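PDB 4IYQ: divalent ion tolerance protein CutA1 from Ehrlichia chaffeensis, which may bind copper and is assigned to divalent metal ion tolerance, as a trimeric member of the CutA family. Local coordinates for residues Leu27-Thr32 with Ala104-Asp109; Tyr39-Ile44 with Gln95-Tyr100; Lys49-Ala54 with Ile78-Thr83. All blocks are in the same frame, centred on the assembly; numbering follows the deposited sequence.

Contact 1 of 3, residues Leu27-Thr32 with Ala104-Asp109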
# COMPACT_ATOMS: atom_id res chain seq x y z
N LEU A 27 5.47 -5.90 6.55
CA LEU A 27 5.76 -4.73 5.74
C LEU A 27 5.82 -3.49 6.63
O LEU A 27 4.99 -3.30 7.54
CB LEU A 27 4.70 -4.56 4.66
CG LEU A 27 4.41 -5.73 3.73
CD1 LEU A 27 3.30 -5.33 2.77
CD2 LEU A 27 5.65 -6.21 2.98
N LEU A 28 6.80 -2.63 6.39
CA LEU A 28 6.83 -1.34 7.05
C LEU A 28 6.64 -0.23 6.03
O LEU A 28 7.21 -0.25 4.95
CB LEU A 28 8.14 -1.14 7.82
CG LEU A 28 8.17 -1.73 9.23
CD1 LEU A 28 8.24 -3.25 9.19
CD2 LEU A 28 9.31 -1.18 10.06
N TYR A 29 5.83 0.75 6.42
CA TYR A 29 5.54 1.89 5.57
C TYR A 29 5.96 3.18 6.27
O TYR A 29 5.65 3.39 7.44
CB TYR A 29 4.04 1.90 5.25
CG TYR A 29 3.54 3.06 4.43
CD1 TYR A 29 3.46 2.97 3.05
CD2 TYR A 29 3.11 4.24 5.04
CE1 TYR A 29 2.97 4.01 2.28
CE2 TYR A 29 2.62 5.31 4.28
CZ TYR A 29 2.55 5.18 2.89
OH TYR A 29 2.07 6.20 2.11
N THR A 30 6.65 4.06 5.54
CA THR A 30 7.05 5.35 6.08
C THR A 30 7.13 6.36 4.93
O THR A 30 7.16 5.99 3.75
CB THR A 30 8.42 5.28 6.85
OG1 THR A 30 8.62 6.47 7.63
CG2 THR A 30 9.60 5.11 5.89
N THR A 31 7.17 7.64 5.28
CA THR A 31 7.33 8.68 4.26
C THR A 31 8.52 9.58 4.59
O THR A 31 8.91 9.71 5.73
CB THR A 31 6.03 9.51 4.12
OG1 THR A 31 5.76 10.16 5.37
CG2 THR A 31 4.86 8.63 3.78
N THR A 32 9.10 10.21 3.57
CA THR A 32 10.28 11.06 3.73
C THR A 32 10.13 12.33 2.92
O THR A 32 9.38 12.35 1.94
CB THR A 32 11.57 10.34 3.29
OG1 THR A 32 11.42 9.91 1.93
CG2 THR A 32 11.85 9.13 4.16
N ALA A 104 5.71 8.84 10.32
CA ALA A 104 4.80 7.70 10.28
C ALA A 104 5.61 6.44 10.01
O ALA A 104 6.18 6.29 8.94
CB ALA A 104 3.73 7.90 9.19
N ILE A 105 5.68 5.54 10.98
CA ILE A 105 6.31 4.25 10.76
C ILE A 105 5.31 3.18 11.10
O ILE A 105 5.07 2.90 12.26
CB ILE A 105 7.56 4.08 11.58
CG1 ILE A 105 8.46 5.31 11.43
CG2 ILE A 105 8.28 2.81 11.16
CD1 ILE A 105 9.54 5.38 12.50
N ILE A 106 4.73 2.60 10.06
CA ILE A 106 3.53 1.77 10.17
C ILE A 106 3.79 0.34 9.70
O ILE A 106 4.37 0.12 8.64
CB ILE A 106 2.40 2.39 9.35
CG1 ILE A 106 2.10 3.80 9.88
CG2 ILE A 106 1.17 1.50 9.36
CD1 ILE A 106 1.13 4.58 9.02
N THR A 107 3.35 -0.63 10.50
CA THR A 107 3.58 -2.03 10.23
C THR A 107 2.32 -2.74 9.76
O THR A 107 1.28 -2.70 10.42
CB THR A 107 4.09 -2.77 11.48
OG1 THR A 107 5.25 -2.11 11.99
CG2 THR A 107 4.43 -4.23 11.14
N ILE A 108 2.42 -3.41 8.63
CA ILE A 108 1.31 -4.21 8.15
C ILE A 108 1.80 -5.64 8.04
O ILE A 108 2.84 -5.89 7.44
CB ILE A 108 0.78 -3.69 6.80
CG1 ILE A 108 0.01 -2.40 7.01
CG2 ILE A 108 -0.14 -4.68 6.13
CD1 ILE A 108 -0.13 -1.60 5.74
N ASP A 109 1.08 -6.57 8.67
CA ASP A 109 1.41 -7.99 8.60
C ASP A 109 0.53 -8.65 7.55
O ASP A 109 -0.67 -8.83 7.76
CB ASP A 109 1.21 -8.68 9.96
CG ASP A 109 2.40 -8.49 10.90
OD1 ASP A 109 3.55 -8.46 10.44
OD2 ASP A 109 2.20 -8.40 12.12
O HOH W 1 6.83 10.01 7.66
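L27 and Y29 each form a reciprocal pair of backbone hydrogen bonds with the antiparallel strand of I106 and I108. L27 N reaches I108 O at 2.8 Å and I108 N returns to L27 O, while Y29 N meets I106 O at 2.7 Å and I106 N donates to Y29 O. Beyond these pairs a side chain takes over: T30 OG1 donates to A104 O at 2.8 Å, tilted 35° from the carbonyl plane. With chi1 at -166° the T30 hydroxyl swings beside its own carbonyl carbon, where it meets A104 O. A water accepts from A104 N at 3.1 Å and donates to T31 O. Between the bonded pairs, L28 and T107 stand side by side, L28 CG 4.0 Å from T107 OG1; on that face L28 CD2 also meets I105 CG2, beneath helix 87-97. The other face carries Y29 and I106, whose CB atoms are 4.4 Å apart; Y29 OH bonds to N55 of the second subunit. I106 and T107 also pair with a strand of that subunit, extending the sheet across the interface. Regular backbone bonding thus gives way to hydroxyl and water links, so that buried A104 N and O both have partners.

Contact 2 of 3, residues Tyr39-Ile44 with Gln95-Tyr100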
# COMPACT_ATOMS: atom_id res chain seq x y z
N TYR A 39 16.26 6.84 0.16
CA TYR A 39 17.32 5.94 -0.26
C TYR A 39 18.23 5.68 0.93
O TYR A 39 18.61 4.54 1.21
CB TYR A 39 18.12 6.53 -1.42
CG TYR A 39 19.01 5.53 -2.11
CD1 TYR A 39 18.50 4.67 -3.08
CD2 TYR A 39 20.35 5.41 -1.76
CE1 TYR A 39 19.32 3.72 -3.71
CE2 TYR A 39 21.17 4.47 -2.38
CZ TYR A 39 20.65 3.64 -3.35
OH TYR A 39 21.47 2.71 -3.96
N ARG A 40 18.53 6.74 1.67
CA ARG A 40 19.43 6.65 2.80
C ARG A 40 18.89 5.68 3.86
O ARG A 40 19.61 4.83 4.37
CB ARG A 40 19.67 8.04 3.40
CG ARG A 40 20.38 8.03 4.74
CD ARG A 40 20.66 9.45 5.24
NE ARG A 40 21.31 9.42 6.54
CZ ARG A 40 20.67 9.41 7.71
NH1 ARG A 40 19.33 9.44 7.76
NH2 ARG A 40 21.38 9.36 8.83
N ILE A 41 17.62 5.82 4.20
CA ILE A 41 17.00 4.94 5.17
C ILE A 41 17.03 3.49 4.67
O ILE A 41 17.37 2.55 5.41
CB ILE A 41 15.57 5.39 5.46
CG1 ILE A 41 15.61 6.66 6.30
CG2 ILE A 41 14.82 4.31 6.18
CD1 ILE A 41 14.27 7.32 6.45
N SER A 42 16.68 3.33 3.40
CA SER A 42 16.67 2.03 2.76
C SER A 42 18.05 1.41 2.89
O SER A 42 18.20 0.27 3.35
CB SER A 42 16.28 2.20 1.29
OG SER A 42 14.94 2.67 1.19
N ASN A 43 19.04 2.18 2.49
CA ASN A 43 20.44 1.82 2.61
C ASN A 43 20.89 1.38 3.99
O ASN A 43 21.42 0.28 4.15
CB ASN A 43 21.29 2.99 2.15
CG ASN A 43 22.31 2.58 1.15
OD1 ASN A 43 22.00 2.46 -0.03
ND2 ASN A 43 23.53 2.34 1.60
N ILE A 44 20.69 2.25 4.99
CA ILE A 44 21.09 1.98 6.36
C ILE A 44 20.43 0.71 6.91
O ILE A 44 21.10 -0.12 7.54
CB ILE A 44 20.79 3.20 7.30
CG1 ILE A 44 21.76 4.35 7.00
CG2 ILE A 44 20.91 2.81 8.77
CD1 ILE A 44 21.33 5.72 7.54
N GLN A 95 13.10 5.38 13.43
CA GLN A 95 12.82 6.55 14.27
C GLN A 95 14.10 7.32 14.59
O GLN A 95 14.13 8.55 14.51
CB GLN A 95 12.11 6.14 15.58
N ALA A 96 15.17 6.60 14.90
CA ALA A 96 16.44 7.23 15.25
C ALA A 96 17.06 8.00 14.09
O ALA A 96 17.71 9.00 14.31
CB ALA A 96 17.41 6.19 15.77
N ILE A 97 16.87 7.54 12.86
CA ILE A 97 17.58 8.15 11.74
C ILE A 97 16.70 9.02 10.85
O ILE A 97 17.21 9.67 9.94
CB ILE A 97 18.24 7.09 10.83
CG1 ILE A 97 17.18 6.32 10.04
CG2 ILE A 97 19.13 6.17 11.66
CD1 ILE A 97 17.71 5.17 9.25
N HIS A 98 15.40 9.04 11.12
CA HIS A 98 14.43 9.77 10.28
C HIS A 98 14.59 11.29 10.41
O HIS A 98 14.76 11.81 11.51
CB HIS A 98 13.01 9.36 10.66
CG HIS A 98 12.04 9.45 9.52
ND1 HIS A 98 11.58 10.65 9.04
CD2 HIS A 98 11.46 8.48 8.78
CE1 HIS A 98 10.74 10.42 8.04
NE2 HIS A 98 10.65 9.12 7.86
N PRO A 99 14.51 12.00 9.29
CA PRO A 99 14.55 13.47 9.33
C PRO A 99 13.40 14.10 10.12
O PRO A 99 13.59 15.14 10.76
CB PRO A 99 14.46 13.87 7.85
CG PRO A 99 13.98 12.62 7.11
CD PRO A 99 14.49 11.46 7.92
N TYR A 100 12.22 13.48 10.11
CA TYR A 100 11.08 14.00 10.85
C TYR A 100 11.17 13.65 12.33
O TYR A 100 11.60 12.56 12.69
CB TYR A 100 9.75 13.44 10.31
CG TYR A 100 9.36 13.84 8.90
CD1 TYR A 100 9.85 15.01 8.32
CD2 TYR A 100 8.50 13.04 8.14
CE1 TYR A 100 9.49 15.37 7.02
CE2 TYR A 100 8.14 13.39 6.84
CZ TYR A 100 8.63 14.55 6.29
OH TYR A 100 8.26 14.90 5.01
O HOH W 2 20.26 10.19 11.12
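I97 O lies at the edge of the R40 guanidinium, and I44 CD1, from the same helix as the arginine, covers one face, 3.7 Å above the plane and over its centre. R40 NH1 donates to I97 O at 3.0 Å, the oxygen lying near the guanidinium plane. The donor in turn is tilted 24° from the carbonyl plane of I97. An extended chain from CG to NE carries the group across to the last turn of helix 87-97, sliding past the oppositely directed side chain of I97. A water accepts from R40 NH2 at 2.7 Å and gives a weak bond to the same oxygen. The imidazole of H98 receives Y100 N at its edge, in the ring plane, through ND1; I41 CD1 approaches the ring obliquely, 3.8 Å from H98 CD2.

I97 supplies the apolar centre. Its chi1 of 71° swings CG1, and with it CD1, toward helix 35-47 between I41 and I44. There I97 CD1 lies 3.9 Å from I41 CG1, and I97 CD1 and I44 CG2 meet tip to tip at 4.0 Å. I41 CD1 also reaches the P99 ring at its CD.

The contact joins the middle of helix 35-47 to the end of helix 87-97, where H98 leaves helical geometry. Beneath it, I41 and H98 both pack on T32 of strand 25-32, and H98 NE2 makes weak hydrogen bonds to T30 and T31. On another side of helix 35-47, S42 lies against A54 and I56 of strand 53-66, while Y39 packs on V63 of the third subunit.

Contact 3 of 3, residues Lys49-Ala54 with Ile78-Thr83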
# COMPACT_ATOMS: atom_id res chain seq x y z
N LYS A 49 21.04 -5.43 7.79
CA LYS A 49 20.29 -6.67 7.63
C LYS A 49 18.97 -6.63 8.38
O LYS A 49 18.51 -7.65 8.88
CB LYS A 49 21.13 -7.88 8.08
CG LYS A 49 22.29 -8.17 7.18
CD LYS A 49 23.12 -9.33 7.69
CE LYS A 49 22.39 -10.64 7.60
NZ LYS A 49 23.06 -11.58 6.65
N LEU A 50 18.39 -5.43 8.50
CA LEU A 50 17.11 -5.25 9.19
C LEU A 50 15.92 -5.36 8.24
O LEU A 50 14.79 -5.61 8.67
CB LEU A 50 17.06 -3.90 9.91
CG LEU A 50 17.77 -3.75 11.26
CD1 LEU A 50 17.80 -2.29 11.66
CD2 LEU A 50 16.99 -4.55 12.27
N ILE A 51 16.17 -5.13 6.95
CA ILE A 51 15.19 -5.38 5.89
C ILE A 51 15.85 -6.15 4.74
O ILE A 51 17.08 -6.22 4.65
CB ILE A 51 14.58 -4.08 5.35
CG1 ILE A 51 15.67 -3.24 4.65
CG2 ILE A 51 13.89 -3.32 6.47
CD1 ILE A 51 15.15 -2.14 3.77
N ALA A 52 15.02 -6.69 3.85
CA ALA A 52 15.46 -7.42 2.66
C ALA A 52 15.37 -6.55 1.41
O ALA A 52 16.10 -6.74 0.44
CB ALA A 52 14.60 -8.70 2.48
N CYS A 53 14.43 -5.62 1.42
CA CYS A 53 14.30 -4.69 0.32
C CYS A 53 13.39 -3.52 0.65
O CYS A 53 12.61 -3.55 1.59
CB CYS A 53 13.78 -5.44 -0.93
SG CYS A 53 12.21 -6.27 -0.68
N ALA A 54 13.48 -2.50 -0.20
CA ALA A 54 12.65 -1.32 -0.09
C ALA A 54 12.03 -0.99 -1.44
O ALA A 54 12.70 -1.05 -2.47
CB ALA A 54 13.47 -0.13 0.42
N ILE A 78 7.79 4.75 1.33
CA ILE A 78 8.56 3.53 1.24
C ILE A 78 7.82 2.35 1.81
O ILE A 78 7.23 2.45 2.88
CB ILE A 78 9.91 3.60 1.97
CG1 ILE A 78 10.51 5.01 1.95
CG2 ILE A 78 10.86 2.57 1.39
CD1 ILE A 78 11.72 5.12 2.84
N ILE A 79 7.86 1.23 1.10
CA ILE A 79 7.47 -0.04 1.65
C ILE A 79 8.74 -0.85 1.90
O ILE A 79 9.54 -1.08 1.00
CB ILE A 79 6.53 -0.81 0.72
CG1 ILE A 79 5.20 -0.07 0.58
CG2 ILE A 79 6.28 -2.21 1.25
CD1 ILE A 79 4.28 -0.70 -0.45
N LEU A 80 8.91 -1.26 3.15
CA LEU A 80 10.07 -2.02 3.57
C LEU A 80 9.65 -3.43 3.91
O LEU A 80 8.58 -3.63 4.50
CB LEU A 80 10.73 -1.34 4.76
CG LEU A 80 10.98 0.15 4.51
CD1 LEU A 80 11.03 0.95 5.80
CD2 LEU A 80 12.26 0.32 3.72
N LYS A 81 10.43 -4.43 3.51
CA LYS A 81 10.08 -5.81 3.78
C LYS A 81 11.06 -6.51 4.70
O LYS A 81 12.27 -6.53 4.44
CB LYS A 81 9.93 -6.59 2.47
CG LYS A 81 9.21 -5.78 1.39
CD LYS A 81 8.64 -6.68 0.32
CE LYS A 81 8.41 -5.89 -0.96
NZ LYS A 81 9.69 -5.72 -1.72
N THR A 82 10.54 -7.13 5.75
CA THR A 82 11.38 -7.86 6.69
C THR A 82 10.63 -9.03 7.35
O THR A 82 9.52 -9.35 6.96
CB THR A 82 11.95 -6.90 7.77
OG1 THR A 82 12.90 -7.60 8.57
CG2 THR A 82 10.84 -6.34 8.67
N THR A 83 11.24 -9.69 8.33
CA THR A 83 10.54 -10.73 9.08
C THR A 83 9.95 -10.12 10.34
O THR A 83 10.45 -9.09 10.84
CB THR A 83 11.47 -11.93 9.45
OG1 THR A 83 12.59 -11.46 10.20
CG2 THR A 83 11.97 -12.66 8.20
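L80 fills the hollow between I51 and A54 with one branch: its CD2 lies 3.5 Å from A54 CB and 3.8 Å from I51 CD1. I78 CG2 meets A54 CB at 3.9 Å, so that L80 and I78 both bear on the alanine. I51 crosses L80 at a slant. Its CG1 is placed between the backbone N and the carbonyl carbon (chi1 65°), and the CD1 methyl beyond it reaches L80, while I51 CG2 rests against L80 CB at 4.1 Å.

On the other face K81 arches over C53. The lysine runs nearly extended through its middle torsions, its methylenes passing along the sulfur, with K81 CG 3.7 Å from C53 SG. The position of the amino end against the sulfur is doubtful.

Two backbone bonds link the segments, and A54 and L80 face each other as an antiparallel non-hydrogen-bonded pair. A52 N points almost straight at K81 O, 2.8 Å away, and K81 N donates to C53 O at 3.0 Å. At the far end T82 OG1 donates to L50 O at 2.7 Å from above the carbonyl plane, tying the turn after helix 35-47 to the strand; that helix closes with a Schellman motif in which K49 is the C-prime residue.

The contact lies at the open end of the hairpin formed by strands 53-66 and 69-83. Helix 35-47 covers I51, A54 and I78 through L45, L46, S42 and A38, whereas A52 and K81 face helix 115-125. On its outer side, C53 and A54 pair with a strand of the third subunit, which continues the sheet.

Contacts 1 and 3 share the antiparallel sheet of the ferredoxin-like fold of CutA proteins, their centres about 10 Å apart: strands 25-32 and 69-83 are neighbours, with L28 O 2.7 Å from L80 N and T30 O 2.8 Å from I78 N. Contact 2 lies in the helical layer on that sheet, joining the middle of helix 35-47 to the end of helix 87-97, its centre about 12 Å from either of the others. T32 CG2 touches I41 CD1 at 3.8 Å to join it to contact 1, and S42 OG approaches A54 CB at 3.3 Å to join it to contact 3. Contacts 1 and 3 continue the sheet into different subunits. A bound calcium ion lies about 5 Å from the side chain of T107.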